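Local coordinates for protein glucose-1-phosphate thymidylyltransferase (Bacillus anthracis, PDB 4ECM) that catalyses the transfer of a thymidylyl group from dTTP to glucose 1-phosphate, giving dTDP-glucose and pyrophosphate, a step of dTDP-L-rhamnose biosynthesis, at residues K47-M57 with A244-N254; D132-Y142 with N235-G245. One frame throughout, in Å; residues are numbered along the deposited sequence.

Interaction 1: K47-M57 with A244-N254; sequences KHLLPVGRYPM and AGTHVSLQRAN. With DAU (2'deoxy-thymidine-5'-diphospho-alpha-D-glucose), chain B; POP (pyrophosphate 2-), chain C.
Buried packing of a helix against a looped segment, pinned at one end by an asparagine amide, joins residues 244-254 to 47-57 and runs from the subunit interface to the pyrophosphate site. Asn254 shows how one side-chain amide can bridge two backbones. Its ND2 donates to Pro51 O at 3.0 Å, almost within the amide plane, while OD1 accepts from Gly53 N at 3.0 Å, a donor lying well above the carbonyl plane. ND2 also returns to Leu250 O one helical turn back (2.9 Å), which takes Asn254 N from the opposite face of the same carbonyl. With both amide hydrogens engaged, the rotation of the group is fixed, and OD1 additionally receives Gln251 of the second subunit.

The segment so held carries a type II' turn from Val52 to Tyr55, the tight connection of a short hairpin between weakly bonded strands 51-52 and 55-56 in this nucleotidyltransferase fold. Beside it the contact turns apolar. Leu250 sends its methyls different ways: CD1 meets Met57 CE at 3.8 Å and, in another direction, Val52 CG2, whereas CD2 approaches Leu50 CD1, the two leucines crossing at about a right angle. Met57 CE also reaches Ala244 CB, because its chain runs extended from a CG anti to the backbone N (chi1 -178°) and bends only at the final torsion. Val52 CG1 lies against Ala253 CB at 4.1 Å.

Toward the ligands, the chain of Lys47 passes Ala244 O and Gly245 CA and delivers NZ to pyrophosphate O4. One water accepts from Lys47 NZ and lies near Gly245 O (2.7 Å) and pyrophosphate O4, linking both segments to the anion. Next to Lys47, the ring edge of His48 presents NE2 to the deoxyribose O3' of dTDP-glucose.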
loop_
_atom_site.group_PDB
_atom_site.type_symbol
_atom_site.label_atom_id
_atom_site.label_comp_id
_atom_site.label_asym_id
_atom_site.label_seq_id
_atom_site.Cartn_x
_atom_site.Cartn_y
_atom_site.Cartn_z
ATOM N N LYS A 47 7.819 -3.461 12.359
ATOM C CA LYS A 47 8.136 -4.509 13.336
ATOM C C LYS A 47 6.932 -5.121 14.041
ATOM O O LYS A 47 6.850 -6.321 14.169
ATOM C CB LYS A 47 9.111 -3.938 14.375
ATOM C CG LYS A 47 9.304 -4.801 15.600
ATOM C CD LYS A 47 10.411 -4.296 16.523
ATOM C CE LYS A 47 10.163 -2.921 17.065
ATOM N NZ LYS A 47 11.090 -2.611 18.210
ATOM N N HIS A 48 5.972 -4.279 14.412
ATOM C CA HIS A 48 4.825 -4.702 15.177
ATOM C C HIS A 48 3.795 -5.477 14.387
ATOM O O HIS A 48 2.786 -5.871 14.942
ATOM C CB HIS A 48 4.208 -3.495 15.883
ATOM C CG HIS A 48 5.229 -2.660 16.582
ATOM N ND1 HIS A 48 5.776 -1.529 16.014
ATOM C CD2 HIS A 48 5.880 -2.848 17.754
ATOM C CE1 HIS A 48 6.693 -1.038 16.830
ATOM N NE2 HIS A 48 6.768 -1.815 17.896
ATOM N N LEU A 49 4.045 -5.684 13.100
ATOM C CA LEU A 49 3.173 -6.500 12.292
ATOM C C LEU A 49 3.879 -7.814 11.926
ATOM O O LEU A 49 3.325 -8.633 11.186
ATOM C CB LEU A 49 2.716 -5.764 11.040
ATOM C CG LEU A 49 1.945 -4.472 11.304
ATOM C CD1 LEU A 49 1.517 -3.824 9.963
ATOM C CD2 LEU A 49 0.721 -4.721 12.223
ATOM N N LEU A 50 5.091 -8.017 12.450
ATOM C CA LEU A 50 5.815 -9.270 12.236
ATOM C C LEU A 50 5.226 -10.355 13.146
ATOM O O LEU A 50 4.687 -10.069 14.218
ATOM C CB LEU A 50 7.303 -9.101 12.543
ATOM C CG LEU A 50 8.086 -8.117 11.662
ATOM C CD1 LEU A 50 9.564 -8.085 12.102
ATOM C CD2 LEU A 50 7.975 -8.483 10.184
ATOM N N PRO A 51 5.329 -11.609 12.734
ATOM C CA PRO A 51 4.774 -12.667 13.557
ATOM C C PRO A 51 5.456 -12.861 14.909
ATOM O O PRO A 51 6.691 -12.765 15.011
ATOM C CB PRO A 51 5.027 -13.934 12.719
ATOM C CG PRO A 51 5.235 -13.465 11.365
ATOM C CD PRO A 51 5.822 -12.110 11.447
ATOM N N VAL A 52 4.626 -13.109 15.924
ATOM C CA VAL A 52 5.053 -13.528 17.253
ATOM C C VAL A 52 4.071 -14.661 17.587
ATOM O O VAL A 52 2.935 -14.427 18.047
ATOM C CB VAL A 52 5.016 -12.418 18.285
ATOM C CG1 VAL A 52 5.253 -13.003 19.685
ATOM C CG2 VAL A 52 6.084 -11.323 17.938
ATOM N N GLY A 53 4.489 -15.892 17.329
ATOM C CA GLY A 53 3.576 -17.014 17.486
ATOM C C GLY A 53 2.707 -17.001 16.241
ATOM O O GLY A 53 3.198 -16.758 15.131
ATOM N N ARG A 54 1.410 -17.241 16.417
ATOM C CA ARG A 54 0.495 -17.291 15.283
ATOM C C ARG A 54 -0.262 -15.982 15.060
ATOM O O ARG A 54 -1.246 -15.962 14.336
ATOM C CB ARG A 54 -0.461 -18.508 15.388
ATOM C CG ARG A 54 -1.433 -18.508 16.564
ATOM C CD ARG A 54 -2.221 -19.857 16.721
ATOM N NE ARG A 54 -1.350 -21.046 16.771
ATOM C CZ ARG A 54 -1.389 -22.082 15.926
ATOM N NH1 ARG A 54 -2.311 -22.157 14.967
ATOM N NH2 ARG A 54 -0.524 -23.086 16.074
ATOM N N TYR A 55 0.224 -14.885 15.640
ATOM C CA TYR A 55 -0.395 -13.587 15.467
ATOM C C TYR A 55 0.668 -12.538 15.179
ATOM O O TYR A 55 1.839 -12.722 15.519
ATOM C CB TYR A 55 -1.161 -13.164 16.725
ATOM C CG TYR A 55 -2.187 -14.174 17.163
ATOM C CD1 TYR A 55 -3.396 -14.291 16.498
ATOM C CD2 TYR A 55 -1.937 -15.029 18.218
ATOM C CE1 TYR A 55 -4.332 -15.217 16.880
ATOM C CE2 TYR A 55 -2.865 -15.950 18.607
ATOM C CZ TYR A 55 -4.069 -16.043 17.937
ATOM O OH TYR A 55 -5.011 -16.977 18.333
ATOM N N PRO A 56 0.270 -11.435 14.531
ATOM C CA PRO A 56 1.169 -10.302 14.381
ATOM C C PRO A 56 1.496 -9.783 15.768
ATOM O O PRO A 56 0.635 -9.802 16.638
ATOM C CB PRO A 56 0.334 -9.270 13.641
ATOM C CG PRO A 56 -0.784 -9.978 13.086
ATOM C CD PRO A 56 -1.012 -11.221 13.860
ATOM N N MET A 57 2.718 -9.322 15.965
ATOM C CA MET A 57 3.186 -8.859 17.263
ATOM C C MET A 57 2.199 -7.943 17.994
ATOM O O MET A 57 1.976 -8.107 19.183
ATOM C CB MET A 57 4.522 -8.135 17.077
ATOM C CG MET A 57 5.191 -7.621 18.350
ATOM S SD MET A 57 6.718 -6.689 18.011
ATOM C CE MET A 57 7.696 -7.850 17.005
ATOM N N ALA A 244 10.944 -7.707 21.804
ATOM C CA ALA A 244 11.052 -8.394 20.507
ATOM C C ALA A 244 11.697 -7.524 19.453
ATOM O O ALA A 244 11.370 -7.648 18.288
ATOM C CB ALA A 244 9.681 -8.861 20.050
ATOM N N GLY A 245 12.643 -6.680 19.864
ATOM C CA GLY A 245 13.297 -5.703 18.972
ATOM C C GLY A 245 14.655 -6.063 18.383
ATOM O O GLY A 245 15.255 -5.240 17.694
ATOM N N THR A 246 15.136 -7.282 18.656
ATOM C CA THR A 246 16.392 -7.791 18.105
ATOM C C THR A 246 16.079 -9.143 17.500
ATOM O O THR A 246 15.108 -9.791 17.893
ATOM C CB THR A 246 17.464 -8.005 19.200
ATOM O OG1 THR A 246 17.004 -9.006 20.116
ATOM C CG2 THR A 246 17.783 -6.681 19.975
ATOM N N HIS A 247 16.893 -9.602 16.561
ATOM C CA HIS A 247 16.636 -10.909 15.969
ATOM C C HIS A 247 16.513 -12.027 16.988
ATOM O O HIS A 247 15.545 -12.793 16.953
ATOM C CB HIS A 247 17.673 -11.255 14.908
ATOM C CG HIS A 247 17.568 -10.397 13.691
ATOM N ND1 HIS A 247 16.527 -10.514 12.792
ATOM C CD2 HIS A 247 18.363 -9.403 13.225
ATOM C CE1 HIS A 247 16.685 -9.628 11.823
ATOM N NE2 HIS A 247 17.791 -8.938 12.063
ATOM N N VAL A 248 17.470 -12.110 17.907
ATOM C CA VAL A 248 17.455 -13.157 18.923
ATOM C C VAL A 248 16.223 -13.060 19.842
ATOM O O VAL A 248 15.589 -14.074 20.148
ATOM C CB VAL A 248 18.758 -13.143 19.772
ATOM C CG1 VAL A 248 18.662 -14.130 20.942
ATOM C CG2 VAL A 248 19.970 -13.460 18.893
ATOM N N SER A 249 15.871 -11.848 20.255
ATOM C CA SER A 249 14.729 -11.666 21.163
ATOM C C SER A 249 13.387 -11.847 20.434
ATOM O O SER A 249 12.410 -12.332 21.025
ATOM C CB SER A 249 14.827 -10.341 21.931
ATOM O OG SER A 249 14.691 -9.205 21.088
ATOM N N LEU A 250 13.345 -11.488 19.149
ATOM C CA LEU A 250 12.140 -11.721 18.340
ATOM C C LEU A 250 11.911 -13.230 18.217
ATOM O O LEU A 250 10.788 -13.720 18.340
ATOM C CB LEU A 250 12.279 -11.091 16.941
ATOM C CG LEU A 250 11.197 -11.422 15.910
ATOM C CD1 LEU A 250 9.815 -10.915 16.357
ATOM C CD2 LEU A 250 11.574 -10.835 14.551
ATOM N N GLN A 251 12.978 -13.963 17.945
ATOM C CA GLN A 251 12.887 -15.428 17.843
ATOM C C GLN A 251 12.474 -16.045 19.173
ATOM O O GLN A 251 11.687 -16.996 19.205
ATOM C CB GLN A 251 14.200 -16.017 17.367
ATOM C CG GLN A 251 14.553 -15.635 15.931
ATOM C CD GLN A 251 13.520 -16.096 14.926
ATOM O OE1 GLN A 251 12.869 -17.130 15.112
ATOM N NE2 GLN A 251 13.371 -15.337 13.837
ATOM N N ARG A 252 12.991 -15.496 20.268
ATOM C CA ARG A 252 12.652 -15.973 21.608
ATOM C C ARG A 252 11.167 -15.761 21.866
ATOM O O ARG A 252 10.471 -16.664 22.326
ATOM C CB ARG A 252 13.450 -15.200 22.650
ATOM C CG ARG A 252 13.319 -15.700 24.088
ATOM C CD ARG A 252 13.902 -14.648 25.006
ATOM N NE ARG A 252 15.155 -14.154 24.446
ATOM C CZ ARG A 252 15.648 -12.945 24.663
ATOM N NH1 ARG A 252 16.796 -12.607 24.088
ATOM N NH2 ARG A 252 14.984 -12.080 25.427
ATOM N N ALA A 253 10.687 -14.562 21.561
ATOM C CA ALA A 253 9.270 -14.226 21.746
ATOM C C ALA A 253 8.416 -15.212 20.948
ATOM O O ALA A 253 7.403 -15.708 21.443
ATOM C CB ALA A 253 8.995 -12.781 21.296
ATOM N N ASN A 254 8.825 -15.501 19.711
ATOM C CA ASN A 254 8.103 -16.485 18.910
ATOM C C ASN A 254 8.009 -17.852 19.571
ATOM O O ASN A 254 6.922 -18.448 19.593
ATOM C CB ASN A 254 8.688 -16.640 17.496
ATOM C CG ASN A 254 8.108 -15.644 16.531
ATOM O OD1 ASN A 254 7.127 -15.948 15.860
ATOM N ND2 ASN A 254 8.659 -14.431 16.492
HETATM O O6 DAU B . 11.646 -2.993 26.286
HETATM C C6 DAU B . 11.751 -2.328 27.547
HETATM C C5 DAU B . 12.608 -1.080 27.396
HETATM O O5 DAU B . 12.021 -0.281 26.374
HETATM C C4 DAU B . 12.708 -0.297 28.710
HETATM O O4 DAU B . 13.373 -1.063 29.707
HETATM C C3 DAU B . 13.451 1.025 28.540
HETATM O O3 DAU B . 13.392 1.755 29.784
HETATM C C2 DAU B . 12.780 1.810 27.406
HETATM O O2 DAU B . 13.501 3.024 27.122
HETATM C C1 DAU B . 12.680 0.970 26.139
HETATM O O1 DAU B . 13.989 0.739 25.631
HETATM P P2 DAU B . 14.220 0.379 24.074
HETATM O O3P DAU B . 13.842 -1.055 23.795
HETATM O O4P DAU B . 15.582 0.901 23.712
HETATM O OPP DAU B . 13.092 1.283 23.348
HETATM P P DAU B . 12.881 1.270 21.754
HETATM O O1P DAU B . 13.211 -0.103 21.221
HETATM O O2P DAU B . 13.541 2.478 21.195
HETATM O "O5'" DAU B . 11.283 1.444 21.616
HETATM C "C5'" DAU B . 10.437 0.376 21.989
HETATM C "C4'" DAU B . 9.015 0.483 21.438
HETATM O "O4'" DAU B . 8.459 1.795 21.509
HETATM C "C3'" DAU B . 8.893 0.005 20.008
HETATM O "O3'" DAU B . 7.866 -0.991 20.025
HETATM C "C2'" DAU B . 8.463 1.208 19.203
HETATM C "C1'" DAU B . 7.967 2.198 20.247
HETATM N N11 DAU B . 8.464 3.578 20.117
HETATM C C61 DAU B . 9.866 3.789 20.146
HETATM C C51 DAU B . 10.410 4.978 19.700
HETATM C C5A DAU B . 11.897 5.231 19.839
HETATM C C21 DAU B . 7.666 4.512 19.430
HETATM O O21 DAU B . 6.349 4.274 19.337
HETATM N N31 DAU B . 8.165 5.691 18.985
HETATM C C41 DAU B . 9.492 5.966 19.081
HETATM O O41 DAU B . 9.976 7.139 18.613
HETATM P P1 POP C . 14.899 0.285 16.056
HETATM O O1 POP C . 15.556 1.391 15.272
HETATM O O2 POP C . 15.305 -1.068 15.534
HETATM O O3 POP C . 15.340 0.415 17.488
HETATM O O POP C . 13.293 0.452 15.927
HETATM P P2 POP C . 12.304 0.450 17.213
HETATM O O4 POP C . 12.648 -0.737 18.085
HETATM O O5 POP C . 10.877 0.313 16.745
HETATM O O6 POP C . 12.470 1.720 18.039
HETATM O O HOH W 1 13.746 -3.068 16.984
#

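Interaction 2: D132-Y142 with N235-G245; sequences DNIFSDDIRPY and NEMSGWWTDAG. With DAU (2'deoxy-thymidine-5'-diphospho-alpha-D-glucose), chain B.
Backbone pairing makes the core of this contact, where strands 133-135 and 241-243 run antiparallel as a two-stranded ribbon, their axes 4.7 Å apart. Ile134 and Thr242 form the hydrogen-bonded pair, N to O in both directions (2.9 and 2.8 Å), and Ser136 N continues the ladder to Trp240 O. Phe135 and Trp241 make a non-hydrogen-bonded pair.

Polar side chains close the far end, where Asp137 clamps the turn at 237-239. In the modelled conformer of Ser238 and Gly239, OD1 takes Ser238 OG at 2.6 Å and Gly239 N from the other face, while OD2 takes Ser238 N at 2.9 Å on its syn side. Tyr142 OH, independent of that conformer, meets OD2 on its anti side. Up to four donors in this conformer would probably stabilise the negative charge.

Among the aromatic contacts, Ser136 CB sits over the five-membered ring of Trp240 as a CH-pi contact, 3.6 Å from its centroid, and Ile134 CG2 meets that indole at its edge. Folding of Trp240 CG between its own N and carbonyl carbon (chi1 56°) brings the ring across the strand. On the face that carries Phe135 and Trp241, the Phe135 ring receives an oblique Met-aromatic contact from Met237 of the adjoining loop, and Phe135 CB touches Trp241 CD1.

At the ligand end, Trp241 NE1 lies above the carbonyl plane of Asn133 and donates to OD1 at 2.9 Å, an oxygen that Gly194 N also reaches. Asn133 ND2 donates in the amide plane to Asp132 OD1 and also to O6 of the glucose at 3.2 Å, and Trp241 offers its ring edge to C6. The ribbon, with Asp132 just before its first strand and salt-bridged to Lys47, forms one wall of the sugar-nucleotide pocket.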
loop_
_atom_site.group_PDB
_atom_site.type_symbol
_atom_site.label_atom_id
_atom_site.label_comp_id
_atom_site.label_asym_id
_atom_site.label_seq_id
_atom_site.Cartn_x
_atom_site.Cartn_y
_atom_site.Cartn_z
ATOM N N ASP A 132 6.505 -3.826 21.198
ATOM C CA ASP A 132 7.420 -4.972 21.093
ATOM C C ASP A 132 7.650 -5.704 22.416
ATOM O O ASP A 132 8.549 -6.522 22.493
ATOM C CB ASP A 132 8.760 -4.554 20.441
ATOM C CG ASP A 132 9.624 -3.649 21.341
ATOM O OD1 ASP A 132 9.187 -3.305 22.451
ATOM O OD2 ASP A 132 10.749 -3.287 20.918
ATOM N N ASN A 133 6.854 -5.393 23.452
ATOM C CA ASN A 133 6.941 -6.079 24.741
ATOM C C ASN A 133 5.935 -7.221 24.803
ATOM O O ASN A 133 4.705 -6.995 24.786
ATOM C CB ASN A 133 6.703 -5.124 25.916
ATOM C CG ASN A 133 7.964 -4.339 26.320
ATOM O OD1 ASN A 133 8.267 -4.238 27.503
ATOM N ND2 ASN A 133 8.713 -3.825 25.338
ATOM N N ILE A 134 6.451 -8.448 24.881
ATOM C CA ILE A 134 5.612 -9.647 24.901
ATOM C C ILE A 134 5.819 -10.324 26.238
ATOM O O ILE A 134 6.957 -10.549 26.651
ATOM C CB ILE A 134 5.987 -10.603 23.744
ATOM C CG1 ILE A 134 6.086 -9.825 22.422
ATOM C CG2 ILE A 134 5.020 -11.808 23.677
ATOM C CD1 ILE A 134 4.792 -9.119 21.964
ATOM N N PHE A 135 4.719 -10.654 26.912
ATOM C CA PHE A 135 4.794 -11.231 28.247
ATOM C C PHE A 135 3.577 -12.082 28.583
ATOM O O PHE A 135 2.519 -11.917 27.973
ATOM C CB PHE A 135 4.959 -10.106 29.264
ATOM C CG PHE A 135 3.897 -9.071 29.190
ATOM C CD1 PHE A 135 2.840 -9.077 30.079
ATOM C CD2 PHE A 135 3.942 -8.078 28.221
ATOM C CE1 PHE A 135 1.853 -8.121 30.002
ATOM C CE2 PHE A 135 2.948 -7.137 28.131
ATOM C CZ PHE A 135 1.903 -7.149 29.023
ATOM N N SER A 136 3.728 -12.978 29.567
ATOM C CA SER A 136 2.639 -13.894 29.967
ATOM C C SER A 136 1.646 -13.376 31.020
ATOM O O SER A 136 0.498 -13.790 31.032
ATOM C CB SER A 136 3.211 -15.231 30.452
ATOM O OG SER A 136 4.061 -15.060 31.570
ATOM N N ASP A 137 2.069 -12.508 31.923
ATOM C CA ASP A 137 1.137 -12.045 32.951
ATOM C C ASP A 137 -0.094 -11.343 32.407
ATOM O O ASP A 137 -0.011 -10.641 31.395
ATOM C CB ASP A 137 1.818 -11.041 33.879
ATOM C CG ASP A 137 2.622 -11.689 34.981
ATOM O OD1 ASP A 137 2.721 -12.942 35.043
ATOM O OD2 ASP A 137 3.135 -10.915 35.817
ATOM N N ASP A 138 -1.222 -11.523 33.102
ATOM C CA ASP A 138 -2.421 -10.745 32.841
ATOM C C ASP A 138 -2.091 -9.394 33.496
ATOM O O ASP A 138 -1.416 -9.359 34.510
ATOM C CB ASP A 138 -3.672 -11.306 33.553
ATOM C CG ASP A 138 -4.112 -12.685 33.041
ATOM O OD1 ASP A 138 -3.754 -13.059 31.903
ATOM O OD2 ASP A 138 -4.852 -13.375 33.795
ATOM N N ILE A 139 -2.572 -8.290 32.933
ATOM C CA ILE A 139 -2.285 -6.977 33.528
ATOM C C ILE A 139 -3.326 -6.545 34.554
ATOM O O ILE A 139 -3.065 -5.640 35.343
ATOM C CB ILE A 139 -2.152 -5.854 32.473
ATOM C CG1 ILE A 139 -3.484 -5.655 31.732
ATOM C CG2 ILE A 139 -0.995 -6.152 31.539
ATOM C CD1 ILE A 139 -3.489 -4.476 30.765
ATOM N N ARG A 140 -4.494 -7.185 34.542
ATOM C CA ARG A 140 -5.584 -6.825 35.458
ATOM C C ARG A 140 -5.198 -6.612 36.911
ATOM O O ARG A 140 -5.593 -5.617 37.503
ATOM C CB ARG A 140 -6.758 -7.822 35.363
ATOM C CG ARG A 140 -7.951 -7.485 36.285
ATOM C CD ARG A 140 -9.090 -8.523 36.147
ATOM N NE ARG A 140 -9.665 -8.535 34.798
ATOM C CZ ARG A 140 -10.701 -7.790 34.414
ATOM N NH1 ARG A 140 -11.149 -7.857 33.167
ATOM N NH2 ARG A 140 -11.294 -6.979 35.270
ATOM N N PRO A 141 -4.437 -7.540 37.501
ATOM C CA PRO A 141 -4.097 -7.326 38.911
ATOM C C PRO A 141 -3.370 -6.013 39.157
ATOM O O PRO A 141 -3.595 -5.366 40.186
ATOM C CB PRO A 141 -3.204 -8.529 39.252
ATOM C CG PRO A 141 -3.650 -9.605 38.293
ATOM C CD PRO A 141 -3.999 -8.863 37.011
ATOM N N TYR A 142 -2.530 -5.619 38.201
ATOM C CA TYR A 142 -1.768 -4.384 38.304
ATOM C C TYR A 142 -2.657 -3.161 38.043
ATOM O O TYR A 142 -2.536 -2.130 38.732
ATOM C CB TYR A 142 -0.601 -4.405 37.328
ATOM C CG TYR A 142 0.219 -5.674 37.413
ATOM C CD1 TYR A 142 0.821 -6.060 38.612
ATOM C CD2 TYR A 142 0.404 -6.474 36.296
ATOM C CE1 TYR A 142 1.574 -7.232 38.696
ATOM C CE2 TYR A 142 1.169 -7.645 36.357
ATOM C CZ TYR A 142 1.744 -8.015 37.550
ATOM O OH TYR A 142 2.470 -9.157 37.607
ATOM N N ASN A 235 5.585 -3.170 40.847
ATOM C CA ASN A 235 5.287 -4.563 41.081
ATOM C C ASN A 235 6.251 -5.404 40.265
ATOM O O ASN A 235 6.607 -5.043 39.145
ATOM C CB ASN A 235 3.870 -4.935 40.658
ATOM C CG ASN A 235 2.815 -4.161 41.388
ATOM O OD1 ASN A 235 2.602 -2.978 41.119
ATOM N ND2 ASN A 235 2.088 -4.842 42.269
ATOM N N GLU A 236 6.675 -6.520 40.836
ATOM C CA GLU A 236 7.510 -7.452 40.129
ATOM C C GLU A 236 6.578 -8.405 39.421
ATOM O O GLU A 236 5.653 -8.925 40.023
ATOM C CB GLU A 236 8.393 -8.227 41.096
ATOM C CG GLU A 236 9.338 -7.352 41.891
ATOM C CD GLU A 236 10.297 -8.165 42.762
ATOM O OE1 GLU A 236 10.873 -9.168 42.264
ATOM O OE2 GLU A 236 10.486 -7.769 43.934
ATOM N N MET A 237 6.820 -8.623 38.141
ATOM C CA MET A 237 6.004 -9.523 37.344
ATOM C C MET A 237 6.306 -10.954 37.685
ATOM O O MET A 237 7.384 -11.253 38.182
ATOM C CB MET A 237 6.280 -9.331 35.852
ATOM C CG MET A 237 5.687 -8.053 35.262
ATOM S SD MET A 237 5.949 -8.005 33.483
ATOM C CE MET A 237 4.859 -6.676 33.038
ATOM N N SER A 238 5.339 -11.847 37.458
ATOM C CA SER A 238 5.474 -13.267 37.847
ATOM C C SER A 238 5.902 -14.267 36.757
ATOM O O SER A 238 6.621 -15.218 37.050
ATOM C CB SER A 238 4.159 -13.746 38.456
ATOM O OG SER A 238 3.083 -13.462 37.586
ATOM N N GLY A 239 5.452 -14.072 35.520
ATOM C CA GLY A 239 5.792 -14.999 34.441
ATOM C C GLY A 239 6.920 -14.496 33.562
ATOM O O GLY A 239 7.754 -13.704 34.009
ATOM N N TRP A 240 6.926 -14.910 32.296
ATOM C CA TRP A 240 7.971 -14.483 31.398
ATOM C C TRP A 240 7.668 -13.171 30.700
ATOM O O TRP A 240 6.512 -12.721 30.605
ATOM C CB TRP A 240 8.296 -15.583 30.367
ATOM C CG TRP A 240 7.137 -16.071 29.545
ATOM C CD1 TRP A 240 6.393 -17.198 29.774
ATOM C CD2 TRP A 240 6.612 -15.486 28.346
ATOM N NE1 TRP A 240 5.432 -17.338 28.807
ATOM C CE2 TRP A 240 5.541 -16.302 27.918
ATOM C CE3 TRP A 240 6.936 -14.353 27.597
ATOM C CZ2 TRP A 240 4.789 -16.015 26.779
ATOM C CZ3 TRP A 240 6.190 -14.068 26.464
ATOM C CH2 TRP A 240 5.132 -14.897 26.062
ATOM N N TRP A 241 8.745 -12.570 30.210
ATOM C CA TRP A 241 8.701 -11.300 29.526
ATOM C C TRP A 241 9.891 -11.173 28.597
ATOM O O TRP A 241 11.011 -11.570 28.933
ATOM C CB TRP A 241 8.774 -10.152 30.529
ATOM C CG TRP A 241 8.960 -8.792 29.895
ATOM C CD1 TRP A 241 7.985 -7.979 29.403
ATOM C CD2 TRP A 241 10.193 -8.094 29.693
ATOM N NE1 TRP A 241 8.528 -6.819 28.904
ATOM C CE2 TRP A 241 9.879 -6.858 29.075
ATOM C CE3 TRP A 241 11.527 -8.377 29.998
ATOM C CZ2 TRP A 241 10.848 -5.929 28.723
ATOM C CZ3 TRP A 241 12.498 -7.437 29.665
ATOM C CH2 TRP A 241 12.150 -6.228 29.027
ATOM N N THR A 242 9.654 -10.599 27.435
ATOM C CA THR A 242 10.738 -10.340 26.526
ATOM C C THR A 242 10.410 -9.184 25.611
ATOM O O THR A 242 9.236 -8.895 25.327
ATOM C CB THR A 242 11.036 -11.534 25.608
ATOM O OG1 THR A 242 12.210 -11.244 24.830
ATOM C CG2 THR A 242 9.848 -11.810 24.653
ATOM N N ASP A 243 11.443 -8.475 25.194
ATOM C CA ASP A 243 11.259 -7.487 24.183
ATOM C C ASP A 243 11.325 -8.312 22.897
ATOM O O ASP A 243 11.678 -9.509 22.893
ATOM C CB ASP A 243 12.387 -6.465 24.157
ATOM C CG ASP A 243 13.691 -7.071 23.670
ATOM O OD1 ASP A 243 14.259 -7.878 24.408
ATOM O OD2 ASP A 243 14.141 -6.737 22.562
ATOM N N ALA A 244 10.944 -7.707 21.804
ATOM C CA ALA A 244 11.052 -8.394 20.507
ATOM C C ALA A 244 11.697 -7.524 19.453
ATOM O O ALA A 244 11.370 -7.648 18.288
ATOM C CB ALA A 244 9.681 -8.861 20.050
ATOM N N GLY A 245 12.643 -6.680 19.864
ATOM C CA GLY A 245 13.297 -5.703 18.972
ATOM C C GLY A 245 14.655 -6.063 18.383
ATOM O O GLY A 245 15.255 -5.240 17.694
HETATM O O6 DAU B . 11.646 -2.993 26.286
HETATM C C6 DAU B . 11.751 -2.328 27.547
HETATM C C5 DAU B . 12.608 -1.080 27.396
HETATM O O5 DAU B . 12.021 -0.281 26.374
HETATM C C4 DAU B . 12.708 -0.297 28.710
HETATM O O4 DAU B . 13.373 -1.063 29.707
HETATM C C3 DAU B . 13.451 1.025 28.540
HETATM O O3 DAU B . 13.392 1.755 29.784
HETATM C C2 DAU B . 12.780 1.810 27.406
HETATM O O2 DAU B . 13.501 3.024 27.122
HETATM C C1 DAU B . 12.680 0.970 26.139
HETATM O O1 DAU B . 13.989 0.739 25.631
HETATM P P2 DAU B . 14.220 0.379 24.074
HETATM O O3P DAU B . 13.842 -1.055 23.795
HETATM O O4P DAU B . 15.582 0.901 23.712
HETATM O OPP DAU B . 13.092 1.283 23.348
HETATM P P DAU B . 12.881 1.270 21.754
HETATM O O1P DAU B . 13.211 -0.103 21.221
HETATM O O2P DAU B . 13.541 2.478 21.195
HETATM O "O5'" DAU B . 11.283 1.444 21.616
HETATM C "C5'" DAU B . 10.437 0.376 21.989
HETATM C "C4'" DAU B . 9.015 0.483 21.438
HETATM O "O4'" DAU B . 8.459 1.795 21.509
HETATM C "C3'" DAU B . 8.893 0.005 20.008
HETATM O "O3'" DAU B . 7.866 -0.991 20.025
HETATM C "C2'" DAU B . 8.463 1.208 19.203
HETATM C "C1'" DAU B . 7.967 2.198 20.247
HETATM N N11 DAU B . 8.464 3.578 20.117
HETATM C C61 DAU B . 9.866 3.789 20.146
HETATM C C51 DAU B . 10.410 4.978 19.700
HETATM C C5A DAU B . 11.897 5.231 19.839
HETATM C C21 DAU B . 7.666 4.512 19.430
HETATM O O21 DAU B . 6.349 4.274 19.337
HETATM N N31 DAU B . 8.165 5.691 18.985
HETATM C C41 DAU B . 9.492 5.966 19.081
HETATM O O41 DAU B . 9.976 7.139 18.613
HETATM O O HOH W 2 4.757 -11.698 32.535
HETATM O O HOH W 3 3.031 -10.413 40.104
#

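How the interactions relate
From the N terminus, segment 47-57 comes first and finds its partner, 244-254, only after 186 intervening residues; interaction 1 thus closes the long outer loop. Within that loop lies interaction 2, which joins 132-142 to 235-245 and closes a shorter one, so the two nest and do not cross. They meet where strand 241-243 passes into helix 247-256, sharing Ala244 and Gly245. Lys47 NZ and Asp132 OD2 form a salt bridge of 2.8 Å between the outer and inner contacts, and Ala253 packs on Thr242. Together they tie the hairpin and helix at the subunit interface to the ribbon beside the dTDP-glucose.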